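Long-range contacts in putative cell adhesion protein (Bacteroides thetaiotaomicron, PDB 4DGU), which probably serves in bacterial cell adhesion as a fimbrillin-like component of pili, and binds zinc ions: residues Arg127-Val132 with Asn188-Lys193; Val45-Ala50 with Pro84-Glu89; Gly75-Tyr80 with Ala114-Gln119; Gly197-Thr202 with Lys211-Glu216. All coordinates share one frame; numbering follows the deposited sequence. Where two conformers were deposited one is given.

In the fold
From the N terminus, the first contact to be prepared is interaction 2. Its strand, Val45-Ala50, is met by Pro84-Glu89 after 33 intervening residues. Before that loop closes, Gly75-Tyr80 opens interaction 3, which ends at Ala114-Gln119, so the two cross. They also touch, with Ala49 O 2.8 Å from Tyr80 N, a probable hydrogen bond between neighbouring strands of one mixed sheet. Interaction 1 follows in series, spanning 55 residues and joining strand 120-135 of that sheet to the short strand 188-189. Interaction 4 closes last, as a hairpin in a second, antiparallel sheet. Its centre lies about 46 Å from that of interaction 3, on the opposite side of the chain's centre.

Interaction 1: Arg127-Val132 with Asn188-Lys193; sequences RMTVPV and NVLPQK
Thr129 and Asn188 form the one side-chain hydrogen bond across the two segments: the hydroxyl OG1 of Thr129 donates to Asn188 OD1 over 2.6 Å. The donor is tilted 27° from the carbonyl plane. With chi1 at 50°, OG1 of Thr129 stands between its own backbone N and carbonyl carbon, the rotation that brings it to the amide. The same OG1 accepts from His107 N, and Asn188 ND2 is held by Thr186 O, so both ends of the buried amide are engaged and its rotation is fixed.

Backbone bonds make the strand pairing. Val130 N reaches Val189 O at 2.8 Å, and Val189 N returns the bond to Val130 O, defining an antiparallel hydrogen-bonded pair. The next pair, Pro131 with Asn188, is non-hydrogen-bonded. There the proline ring lies beside the amide, its CB 3.9 Å from Asn188 ND2.

Apolar contacts cover the other face, where Val130 CB meets Val189 CG2 at 3.9 Å. Val132 crosses Val189 at about a right angle, CG2 to CG1. Beyond the paired strands, the ring of Pro191 comes in against the backbone, its CG 3.2 Å from the carbonyl O of Met128 (a selenomethionine). Arg127 brushes Asn188 OD1 through CD, at 3.6 Å, while its guanidinium is salt-bridged to Glu106.

All the touching residues are buried: strand 165-167 packs on Thr129 and Leu190, strand 147-159 on Val132 and Val189, and strand 225-230 runs parallel to strand 120-135.

Interaction 2: Val45-Ala50 with Pro84-Glu89; sequences VISMAA and PALTDE
Ser47 faces the Ala85-Leu86 peptide from the middle of strand 45-50, and its side chain carries the contact. The first atom, CB, lies against the leucine side chain, 3.9 Å from Leu86 CG. At the tip, OG sits beside the serine's own backbone N (chi1 -63°), a rotation that turns it to the incoming main chain. There it accepts the N-H of Leu86 over 2.7 Å in a nearly straight bond, 164° at the hydrogen. The same oxygen also touches Ala85, at 3.3 Å from its CA. An alanine here would remove that oxygen, and the Leu86 N-H would probably be left without its acceptor on the strand.

A second link runs through water. One molecule donates to Val45 O at 2.6 Å and accepts from Ala85 N at 2.8 Å, bridging a gap too wide for a direct bond. Beside it, Val45 CG1 rests on Ala85 CB, 4.1 Å away.

The segment Pro84-Glu89, which starts after a cis peptide bond, thus leaves strand 77-83 and passes beside the adjacent strand 45-50. That strand pairs with 56-59 as well as with 77-83; Leu86 leans on Tyr55, and Pro84 on His107.

Interaction 3: Gly75-Tyr80 with Ala114-Gln119; sequences GTVTFY and AAPGSQ
Gly75 meets the turn after strand 108-114 through its carbonyl: Gly75 O lies 3.2 Å from Pro116 CD and also takes a CA-H...O contact from Ala115. Its phi of 80° favours glycine and bends the chain into the strand that follows.

Thr76 adds a second contact of this kind, its CA 3.4 Å from Ala114 O. That oxygen serves chiefly Val77, whose N-H donates to it over 2.7 Å, almost straight at 177°. The return bond, from Ala114 N to Val77 O, measures 2.9 Å, and the two define an antiparallel hydrogen-bonded pair. The valine side chain divides its work. With CG1 anti to the backbone N (chi1 -173°), CG2 lies beside that N and meets Pro116 CG at 3.6 Å, whereas CG1 lies above one face of the Phe79 ring, offset toward the rim. Phe79 in turn presents its ring edge to Ala114, CE2 to CB at 4.2 Å, so Val77 and Ala114 approach the same ring from different directions.

Past the pairing, Ala115 to Ser118 form a type II turn, in which Ala115 O accepts from both Ser118 N and Ser118 OG, the latter at 2.7 Å.

This turn carries strand 108-114 into strand 120-135. Strand 77-83 has 45-50 as its other neighbour, Phe79 packs on Val121 and Phe14, and Ala114 on Val121 and Trp67.

Interaction 4: Gly197-Thr202 with Lys211-Glu216; sequences GEEIGT and KISAVE. With ZN (zinc ion), chain F.
A zinc site at the subunit interface draws together Glu199 and Lys211. Glu199 OE2 binds the zinc ion at 2.2 Å, and a water and Glu137 of the second subunit bind it too. The other carboxylate oxygen, Glu199 OE1, takes a salt bridge from Lys211 NZ at 2.8 Å. The ammonium arrives on the syn side, 28° out of the carboxylate plane, and also donates to the zinc-bound water. Beyond CG both side chains are extended, and they cross obliquely. The metal and two ammonium groups, Lys211 on OE1 and Lys233 of the second subunit on OE2, would probably favour the ionised carboxylate and hold its plane in place. A methionine in place of Lys211 is likely to leave Glu199 OE1 without its charged mate and the carboxylate freer to turn about the zinc.

The backbone behind the site belongs to the hairpin of strands 201-204 and 209-214. Gly201 and Ile212 form its antiparallel hydrogen-bonded pair, with Gly201 N to Ile212 O at 2.9 Å and Ile212 N to Gly201 O at 3.0 Å; a beta carbon on Gly201 would clash with Ile212 O. Thr202 and Lys211 make the next, non-hydrogen-bonded pair. Toward Gly197 the chain deviates through an inverse gamma turn centred on Glu199, but a backbone bond returns where Gly197 N donates to Ala214 O over 2.7 Å.

Ser213 OG touches Glu199 CA at 3.3 Å and is hydrogen-bonded to Lys233 O of the second subunit, where Ile212 to Ala214 pair in parallel with a strand of that chain.

Interaction 1: Arg127-Val132 with Asn188-Lys193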
loop_
_atom_site.group_PDB
_atom_site.type_symbol
_atom_site.label_atom_id
_atom_site.label_comp_id
_atom_site.label_asym_id
_atom_site.label_seq_id
_atom_site.Cartn_x
_atom_site.Cartn_y
_atom_site.Cartn_z
ATOM N N ARG A 127 20.989 -10.244 4.402
ATOM C CA ARG A 127 20.345 -11.335 5.150
ATOM C C ARG A 127 19.365 -11.969 4.151
ATOM O O ARG A 127 18.498 -11.253 3.632
ATOM C CB ARG A 127 19.664 -10.858 6.446
ATOM C CG ARG A 127 19.049 -11.989 7.289
ATOM C CD ARG A 127 18.680 -11.547 8.690
ATOM N NE ARG A 127 19.851 -11.424 9.564
ATOM C CZ ARG A 127 20.412 -10.275 9.952
ATOM N NH1 ARG A 127 19.891 -9.118 9.589
ATOM N NH2 ARG A 127 21.485 -10.282 10.734
HETATM N N MSE A 128 19.572 -13.265 3.805
HETATM C CA MSE A 128 18.796 -13.997 2.781
HETATM C C MSE A 128 17.538 -14.638 3.359
HETATM O O MSE A 128 16.602 -14.943 2.607
HETATM C CB MSE A 128 19.657 -15.051 2.060
HETATM C CG MSE A 128 21.053 -14.552 1.644
HETATM SE SE MSE A 128 21.035 -12.847 0.698
HETATM C CE MSE A 128 20.042 -13.342 -0.967
ATOM N N THR A 129 17.526 -14.840 4.694
ATOM C CA THR A 129 16.384 -15.323 5.469
ATOM C C THR A 129 15.634 -14.090 6.036
ATOM O O THR A 129 16.114 -12.954 5.892
ATOM C CB THR A 129 16.830 -16.294 6.550
ATOM O OG1 THR A 129 17.908 -15.679 7.255
ATOM C CG2 THR A 129 17.263 -17.660 5.985
ATOM N N VAL A 130 14.459 -14.313 6.673
ATOM C CA VAL A 130 13.595 -13.240 7.167
ATOM C C VAL A 130 13.463 -13.328 8.707
ATOM O O VAL A 130 12.802 -14.246 9.182
ATOM C CB VAL A 130 12.194 -13.261 6.443
ATOM C CG1 VAL A 130 11.265 -12.148 6.936
ATOM C CG2 VAL A 130 12.349 -13.195 4.914
ATOM N N PRO A 131 14.075 -12.412 9.507
ATOM C CA PRO A 131 13.887 -12.478 10.971
ATOM C C PRO A 131 12.458 -12.153 11.381
ATOM O O PRO A 131 11.737 -11.397 10.702
ATOM C CB PRO A 131 14.850 -11.416 11.523
ATOM C CG PRO A 131 15.647 -10.930 10.402
ATOM C CD PRO A 131 14.928 -11.268 9.135
ATOM N N VAL A 132 12.045 -12.745 12.496
ATOM C CA VAL A 132 10.711 -12.564 13.061
ATOM C C VAL A 132 10.858 -11.943 14.454
ATOM O O VAL A 132 11.567 -12.496 15.302
ATOM C CB VAL A 132 9.887 -13.893 13.105
ATOM C CG1 VAL A 132 8.438 -13.618 13.515
ATOM C CG2 VAL A 132 9.934 -14.626 11.764
ATOM N N ASN A 188 14.420 -17.064 12.197
ATOM C CA ASN A 188 14.449 -16.642 10.803
ATOM C C ASN A 188 13.586 -17.582 9.983
ATOM O O ASN A 188 13.589 -18.787 10.223
ATOM C CB ASN A 188 15.867 -16.578 10.248
ATOM C CG ASN A 188 16.557 -15.257 10.435
ATOM O OD1 ASN A 188 16.951 -14.635 9.460
ATOM N ND2 ASN A 188 16.815 -14.832 11.682
ATOM N N VAL A 189 12.790 -17.028 9.061
ATOM C CA VAL A 189 11.936 -17.854 8.201
ATOM C C VAL A 189 12.457 -17.732 6.775
ATOM O O VAL A 189 13.222 -16.815 6.459
ATOM C CB VAL A 189 10.412 -17.558 8.325
ATOM C CG1 VAL A 189 9.875 -17.943 9.706
ATOM C CG2 VAL A 189 10.077 -16.108 7.982
ATOM N N LEU A 190 12.083 -18.674 5.922
ATOM C CA LEU A 190 12.556 -18.613 4.552
ATOM C C LEU A 190 11.670 -17.671 3.740
ATOM O O LEU A 190 10.478 -17.586 4.051
ATOM C CB LEU A 190 12.624 -20.008 3.917
ATOM C CG LEU A 190 13.498 -21.065 4.614
ATOM C CD1 LEU A 190 13.349 -22.406 3.943
ATOM C CD2 LEU A 190 14.987 -20.663 4.635
ATOM N N PRO A 191 12.238 -16.900 2.758
ATOM C CA PRO A 191 11.394 -15.985 1.949
ATOM C C PRO A 191 10.275 -16.714 1.209
ATOM O O PRO A 191 10.496 -17.719 0.544
ATOM C CB PRO A 191 12.380 -15.371 0.952
ATOM C CG PRO A 191 13.726 -15.634 1.505
ATOM C CD PRO A 191 13.649 -16.876 2.307
ATOM N N GLN A 192 9.055 -16.209 1.370
ATOM C CA GLN A 192 7.829 -16.744 0.794
ATOM C C GLN A 192 6.735 -15.700 0.846
ATOM O O GLN A 192 6.824 -14.744 1.622
ATOM C CB GLN A 192 7.380 -18.014 1.546
ATOM C CG GLN A 192 7.189 -17.817 3.053
ATOM C CD GLN A 192 7.180 -19.114 3.807
ATOM O OE1 GLN A 192 6.170 -19.787 3.913
ATOM N NE2 GLN A 192 8.309 -19.498 4.347
ATOM N N LYS A 193 5.678 -15.915 0.064
ATOM C CA LYS A 193 4.531 -15.048 0.057
ATOM C C LYS A 193 3.549 -15.460 1.152
ATOM O O LYS A 193 3.169 -16.628 1.260
ATOM C CB LYS A 193 3.853 -15.054 -1.332
ATOM C CG LYS A 193 2.524 -14.295 -1.393
ATOM C CD LYS A 193 2.589 -13.113 -2.326
ATOM C CE LYS A 193 1.305 -12.319 -2.318
ATOM N NZ LYS A 193 0.209 -12.959 -3.120
#

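Interaction 2: Val45-Ala50 with Pro84-Glu89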
loop_
_atom_site.group_PDB
_atom_site.type_symbol
_atom_site.label_atom_id
_atom_site.label_comp_id
_atom_site.label_asym_id
_atom_site.label_seq_id
_atom_site.Cartn_x
_atom_site.Cartn_y
_atom_site.Cartn_z
ATOM N N VAL A 45 33.241 -18.289 11.707
ATOM C CA VAL A 45 33.784 -18.820 10.456
ATOM C C VAL A 45 32.766 -18.569 9.314
ATOM O O VAL A 45 31.570 -18.830 9.469
ATOM C CB VAL A 45 34.146 -20.342 10.598
ATOM C CG1 VAL A 45 34.693 -20.936 9.298
ATOM C CG2 VAL A 45 35.124 -20.580 11.743
ATOM N N ILE A 46 33.273 -18.062 8.173
ATOM C CA ILE A 46 32.536 -17.835 6.922
ATOM C C ILE A 46 33.204 -18.658 5.809
ATOM O O ILE A 46 34.400 -18.951 5.893
ATOM C CB ILE A 46 32.450 -16.330 6.504
ATOM C CG1 ILE A 46 33.859 -15.705 6.295
ATOM C CG2 ILE A 46 31.570 -15.500 7.449
ATOM C CD1 ILE A 46 33.898 -14.625 5.332
ATOM N N SER A 47 32.425 -19.014 4.775
ATOM C CA SER A 47 32.922 -19.652 3.562
ATOM C C SER A 47 33.149 -18.535 2.583
ATOM O O SER A 47 32.195 -17.855 2.215
ATOM C CB SER A 47 31.924 -20.662 3.004
ATOM O OG SER A 47 31.717 -21.703 3.931
HETATM N N MSE A 48 34.397 -18.291 2.196
HETATM C CA MSE A 48 34.673 -17.214 1.273
HETATM C C MSE A 48 35.397 -17.713 0.016
HETATM O O MSE A 48 36.177 -18.649 0.089
HETATM C CB MSE A 48 35.486 -16.146 1.982
HETATM C CG MSE A 48 35.659 -14.918 1.150
HETATM SE SE MSE A 48 36.590 -13.529 2.064
HETATM C CE MSE A 48 38.305 -14.378 2.289
ATOM N N ALA A 49 35.077 -17.127 -1.144
ATOM C CA ALA A 49 35.676 -17.444 -2.435
ATOM C C ALA A 49 35.811 -16.200 -3.309
ATOM O O ALA A 49 35.033 -15.246 -3.187
ATOM C CB ALA A 49 34.834 -18.476 -3.170
ATOM N N ALA A 50 36.819 -16.214 -4.175
ATOM C CA ALA A 50 36.974 -15.234 -5.225
ATOM C C ALA A 50 36.200 -15.802 -6.391
ATOM O O ALA A 50 36.093 -17.036 -6.506
ATOM C CB ALA A 50 38.436 -15.038 -5.576
ATOM N N PRO A 84 26.027 -18.800 8.116
ATOM C CA PRO A 84 27.154 -19.645 8.596
ATOM C C PRO A 84 27.915 -20.336 7.441
ATOM O O PRO A 84 27.416 -20.364 6.310
ATOM C CB PRO A 84 26.448 -20.666 9.506
ATOM C CG PRO A 84 25.109 -20.056 9.849
ATOM C CD PRO A 84 24.731 -19.315 8.597
ATOM N N ALA A 85 29.115 -20.885 7.714
ATOM C CA ALA A 85 29.948 -21.574 6.711
ATOM C C ALA A 85 29.220 -22.779 6.063
ATOM O O ALA A 85 28.372 -23.408 6.694
ATOM C CB ALA A 85 31.251 -22.045 7.343
ATOM N N LEU A 86 29.569 -23.094 4.811
ATOM C CA LEU A 86 29.004 -24.217 4.066
ATOM C C LEU A 86 29.607 -25.549 4.473
ATOM O O LEU A 86 30.704 -25.590 5.043
ATOM C CB LEU A 86 29.268 -24.042 2.560
ATOM C CG LEU A 86 28.862 -22.749 1.884
ATOM C CD1 LEU A 86 29.420 -22.701 0.478
ATOM C CD2 LEU A 86 27.353 -22.584 1.873
ATOM N N THR A 87 28.935 -26.651 4.043
ATOM C CA THR A 87 29.392 -28.043 4.139
ATOM C C THR A 87 30.543 -28.219 3.114
ATOM O O THR A 87 30.638 -27.415 2.172
ATOM C CB THR A 87 28.226 -29.003 3.881
ATOM N N ASP A 88 31.425 -29.242 3.294
ATOM C CA ASP A 88 32.578 -29.490 2.397
ATOM C C ASP A 88 32.133 -29.737 0.926
ATOM O O ASP A 88 32.833 -29.313 -0.003
ATOM C CB ASP A 88 33.443 -30.656 2.909
ATOM N N GLU A 89 30.944 -30.371 0.737
ATOM C CA GLU A 89 30.322 -30.656 -0.562
ATOM C C GLU A 89 29.806 -29.363 -1.255
ATOM O O GLU A 89 29.997 -29.223 -2.469
ATOM C CB GLU A 89 29.170 -31.665 -0.396
HETATM O O HOH W 1 30.239 -20.947 10.280
#

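Interaction 3: Gly75-Tyr80 with Ala114-Gln119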
loop_
_atom_site.group_PDB
_atom_site.type_symbol
_atom_site.label_atom_id
_atom_site.label_comp_id
_atom_site.label_asym_id
_atom_site.label_seq_id
_atom_site.Cartn_x
_atom_site.Cartn_y
_atom_site.Cartn_z
ATOM N N GLY A 75 43.061 -6.491 -11.861
ATOM C CA GLY A 75 42.490 -5.173 -11.618
ATOM C C GLY A 75 41.643 -5.159 -10.367
ATOM O O GLY A 75 42.057 -4.606 -9.347
ATOM N N THR A 76 40.420 -5.707 -10.460
ATOM C CA THR A 76 39.496 -5.830 -9.343
ATOM C C THR A 76 39.063 -7.282 -9.194
ATOM O O THR A 76 38.819 -7.965 -10.190
ATOM C CB THR A 76 38.262 -4.905 -9.430
ATOM O OG1 THR A 76 37.403 -5.317 -10.481
ATOM C CG2 THR A 76 38.616 -3.449 -9.569
ATOM N N VAL A 77 38.960 -7.730 -7.930
ATOM C CA VAL A 77 38.553 -9.076 -7.520
ATOM C C VAL A 77 37.214 -8.995 -6.826
ATOM O O VAL A 77 37.010 -8.158 -5.935
ATOM C CB VAL A 77 39.613 -9.737 -6.583
ATOM C CG1 VAL A 77 39.274 -11.198 -6.309
ATOM C CG2 VAL A 77 41.010 -9.631 -7.167
ATOM N N THR A 78 36.322 -9.918 -7.176
ATOM C CA THR A 78 35.028 -10.019 -6.522
ATOM C C THR A 78 35.083 -11.225 -5.581
ATOM O O THR A 78 35.452 -12.320 -6.006
ATOM C CB THR A 78 33.900 -10.111 -7.549
ATOM O OG1 THR A 78 34.027 -9.017 -8.446
ATOM C CG2 THR A 78 32.531 -10.086 -6.904
ATOM N N PHE A 79 34.713 -11.004 -4.303
ATOM C CA PHE A 79 34.640 -12.027 -3.284
ATOM C C PHE A 79 33.170 -12.306 -2.955
ATOM O O PHE A 79 32.335 -11.429 -3.112
ATOM C CB PHE A 79 35.416 -11.622 -2.030
ATOM C CG PHE A 79 36.890 -11.447 -2.254
ATOM C CD1 PHE A 79 37.751 -12.534 -2.198
ATOM C CD2 PHE A 79 37.427 -10.187 -2.520
ATOM C CE1 PHE A 79 39.118 -12.375 -2.433
ATOM C CE2 PHE A 79 38.782 -10.028 -2.739
ATOM C CZ PHE A 79 39.620 -11.127 -2.698
ATOM N N TYR A 80 32.871 -13.548 -2.538
ATOM C CA TYR A 80 31.556 -14.062 -2.176
ATOM C C TYR A 80 31.681 -14.793 -0.878
ATOM O O TYR A 80 32.645 -15.532 -0.700
ATOM C CB TYR A 80 31.013 -14.995 -3.262
ATOM C CG TYR A 80 30.859 -14.324 -4.605
ATOM C CD1 TYR A 80 29.743 -13.543 -4.891
ATOM C CD2 TYR A 80 31.846 -14.440 -5.585
ATOM C CE1 TYR A 80 29.594 -12.918 -6.128
ATOM C CE2 TYR A 80 31.702 -13.834 -6.832
ATOM C CZ TYR A 80 30.571 -13.072 -7.100
ATOM O OH TYR A 80 30.427 -12.426 -8.308
ATOM N N ALA A 114 37.345 -5.620 -4.549
ATOM C CA ALA A 114 38.586 -5.066 -4.047
ATOM C C ALA A 114 39.696 -5.159 -5.079
ATOM O O ALA A 114 39.649 -5.983 -5.984
ATOM C CB ALA A 114 39.006 -5.804 -2.775
ATOM N N ALA A 115 40.701 -4.315 -4.930
ATOM C CA ALA A 115 41.857 -4.311 -5.788
ATOM C C ALA A 115 42.954 -5.101 -5.114
ATOM O O ALA A 115 43.212 -4.858 -3.938
ATOM C CB ALA A 115 42.316 -2.881 -6.052
ATOM N N PRO A 116 43.609 -6.062 -5.803
ATOM C CA PRO A 116 44.706 -6.804 -5.155
ATOM C C PRO A 116 45.733 -5.857 -4.554
ATOM O O PRO A 116 46.043 -4.834 -5.155
ATOM C CB PRO A 116 45.292 -7.636 -6.297
ATOM C CG PRO A 116 44.155 -7.803 -7.235
ATOM C CD PRO A 116 43.404 -6.516 -7.190
ATOM N N GLY A 117 46.191 -6.170 -3.346
ATOM C CA GLY A 117 47.138 -5.323 -2.625
ATOM C C GLY A 117 46.502 -4.492 -1.523
ATOM O O GLY A 117 47.219 -3.954 -0.690
ATOM N N SER A 118 45.159 -4.370 -1.512
ATOM C CA SER A 118 44.391 -3.670 -0.469
ATOM C C SER A 118 44.577 -4.371 0.864
ATOM O O SER A 118 44.510 -5.606 0.908
ATOM C CB SER A 118 42.908 -3.644 -0.814
ATOM O OG SER A 118 42.695 -2.998 -2.055
ATOM N N GLN A 119 44.809 -3.599 1.939
ATOM C CA GLN A 119 45.037 -4.200 3.253
ATOM C C GLN A 119 43.728 -4.721 3.857
ATOM O O GLN A 119 43.772 -5.724 4.564
ATOM C CB GLN A 119 45.748 -3.224 4.213
ATOM C CG GLN A 119 46.241 -3.831 5.542
ATOM C CD GLN A 119 47.063 -5.091 5.380
ATOM O OE1 GLN A 119 48.268 -5.047 5.091
ATOM N NE2 GLN A 119 46.429 -6.242 5.604
#

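Interaction 4: Gly197-Thr202 with Lys211-Glu216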
loop_
_atom_site.group_PDB
_atom_site.type_symbol
_atom_site.label_atom_id
_atom_site.label_comp_id
_atom_site.label_asym_id
_atom_site.label_seq_id
_atom_site.Cartn_x
_atom_site.Cartn_y
_atom_site.Cartn_z
ATOM N N GLY A 197 -5.036 -11.982 5.220
ATOM C CA GLY A 197 -5.995 -12.794 5.961
ATOM C C GLY A 197 -5.589 -14.246 6.172
ATOM O O GLY A 197 -6.407 -15.050 6.636
ATOM N N GLU A 198 -4.345 -14.612 5.823
ATOM C CA GLU A 198 -3.856 -15.988 5.993
ATOM C C GLU A 198 -3.599 -16.176 7.486
ATOM O O GLU A 198 -2.868 -15.386 8.093
ATOM C CB GLU A 198 -2.598 -16.254 5.122
ATOM C CG GLU A 198 -2.305 -17.717 4.788
ATOM C CD GLU A 198 -1.147 -18.011 3.828
ATOM O OE1 GLU A 198 -0.572 -17.068 3.232
ATOM O OE2 GLU A 198 -0.826 -19.210 3.658
ATOM N N GLU A 199 -4.276 -17.168 8.087
ATOM C CA GLU A 199 -4.218 -17.456 9.522
ATOM C C GLU A 199 -2.997 -18.288 9.839
ATOM O O GLU A 199 -3.116 -19.439 10.254
ATOM C CB GLU A 199 -5.500 -18.162 9.975
ATOM C CG GLU A 199 -6.759 -17.466 9.492
ATOM C CD GLU A 199 -8.053 -18.155 9.858
ATOM O OE1 GLU A 199 -8.023 -19.069 10.708
ATOM O OE2 GLU A 199 -9.099 -17.805 9.269
ATOM N N ILE A 200 -1.816 -17.686 9.684
ATOM C CA ILE A 200 -0.540 -18.353 9.865
ATOM C C ILE A 200 -0.091 -18.407 11.331
ATOM O O ILE A 200 0.627 -19.331 11.697
ATOM C CB ILE A 200 0.573 -17.758 8.949
ATOM C CG1 ILE A 200 0.815 -16.274 9.194
ATOM C CG2 ILE A 200 0.270 -18.015 7.479
ATOM C CD1 ILE A 200 2.284 -15.855 8.998
ATOM N N GLY A 201 -0.516 -17.466 12.150
ATOM C CA GLY A 201 -0.065 -17.408 13.527
ATOM C C GLY A 201 -1.039 -17.822 14.602
ATOM O O GLY A 201 -2.262 -17.825 14.413
ATOM N N THR A 202 -0.462 -18.202 15.743
ATOM C CA THR A 202 -1.171 -18.588 16.957
ATOM C C THR A 202 -0.400 -18.098 18.165
ATOM O O THR A 202 0.828 -18.098 18.164
ATOM C CB THR A 202 -1.456 -20.120 17.068
ATOM O OG1 THR A 202 -0.275 -20.883 16.820
ATOM C CG2 THR A 202 -2.550 -20.594 16.154
ATOM N N LYS A 211 -5.787 -16.581 17.290
ATOM C CA LYS A 211 -5.207 -16.489 15.956
ATOM C C LYS A 211 -4.555 -15.123 15.747
ATOM O O LYS A 211 -4.979 -14.116 16.318
ATOM C CB LYS A 211 -6.276 -16.761 14.882
ATOM C CG LYS A 211 -6.803 -18.198 14.910
ATOM C CD LYS A 211 -8.037 -18.352 14.050
ATOM C CE LYS A 211 -8.413 -19.794 13.835
ATOM N NZ LYS A 211 -9.584 -19.917 12.927
ATOM N N ILE A 212 -3.484 -15.115 14.963
ATOM C CA ILE A 212 -2.716 -13.944 14.543
ATOM C C ILE A 212 -2.605 -14.080 13.010
ATOM O O ILE A 212 -2.040 -15.056 12.532
ATOM C CB ILE A 212 -1.326 -13.828 15.253
ATOM C CG1 ILE A 212 -1.400 -13.947 16.785
ATOM C CG2 ILE A 212 -0.611 -12.559 14.850
ATOM C CD1 ILE A 212 0.001 -14.347 17.438
ATOM N N SER A 213 -3.186 -13.169 12.244
ATOM C CA SER A 213 -3.150 -13.310 10.792
ATOM C C SER A 213 -2.556 -12.086 10.133
ATOM O O SER A 213 -2.470 -11.004 10.739
ATOM C CB SER A 213 -4.551 -13.556 10.237
ATOM O OG SER A 213 -5.184 -14.622 10.923
ATOM N N ALA A 214 -2.156 -12.256 8.863
ATOM C CA ALA A 214 -1.615 -11.153 8.090
ATOM C C ALA A 214 -2.757 -10.265 7.651
ATOM O O ALA A 214 -3.829 -10.757 7.303
ATOM C CB ALA A 214 -0.832 -11.674 6.892
ATOM N N VAL A 215 -2.547 -8.965 7.718
ATOM C CA VAL A 215 -3.550 -7.985 7.325
ATOM C C VAL A 215 -3.437 -7.702 5.842
ATOM O O VAL A 215 -4.433 -7.414 5.190
ATOM C CB VAL A 215 -3.472 -6.676 8.158
ATOM C CG1 VAL A 215 -4.027 -6.892 9.560
ATOM C CG2 VAL A 215 -2.040 -6.113 8.219
ATOM N N GLU A 216 -2.220 -7.790 5.313
ATOM C CA GLU A 216 -1.887 -7.519 3.913
ATOM C C GLU A 216 -0.989 -8.622 3.322
ATOM O O GLU A 216 -0.409 -9.420 4.060
ATOM C CB GLU A 216 -1.179 -6.142 3.826
ATOM C CG GLU A 216 -1.240 -5.489 2.453
ATOM C CD GLU A 216 -2.620 -5.324 1.832
ATOM O OE1 GLU A 216 -3.416 -4.513 2.366
ATOM O OE2 GLU A 216 -2.885 -5.955 0.781
HETATM ZN ZN ZN F . -10.896 -17.723 10.505
HETATM O O HOH W 2 -10.821 -17.098 12.703
#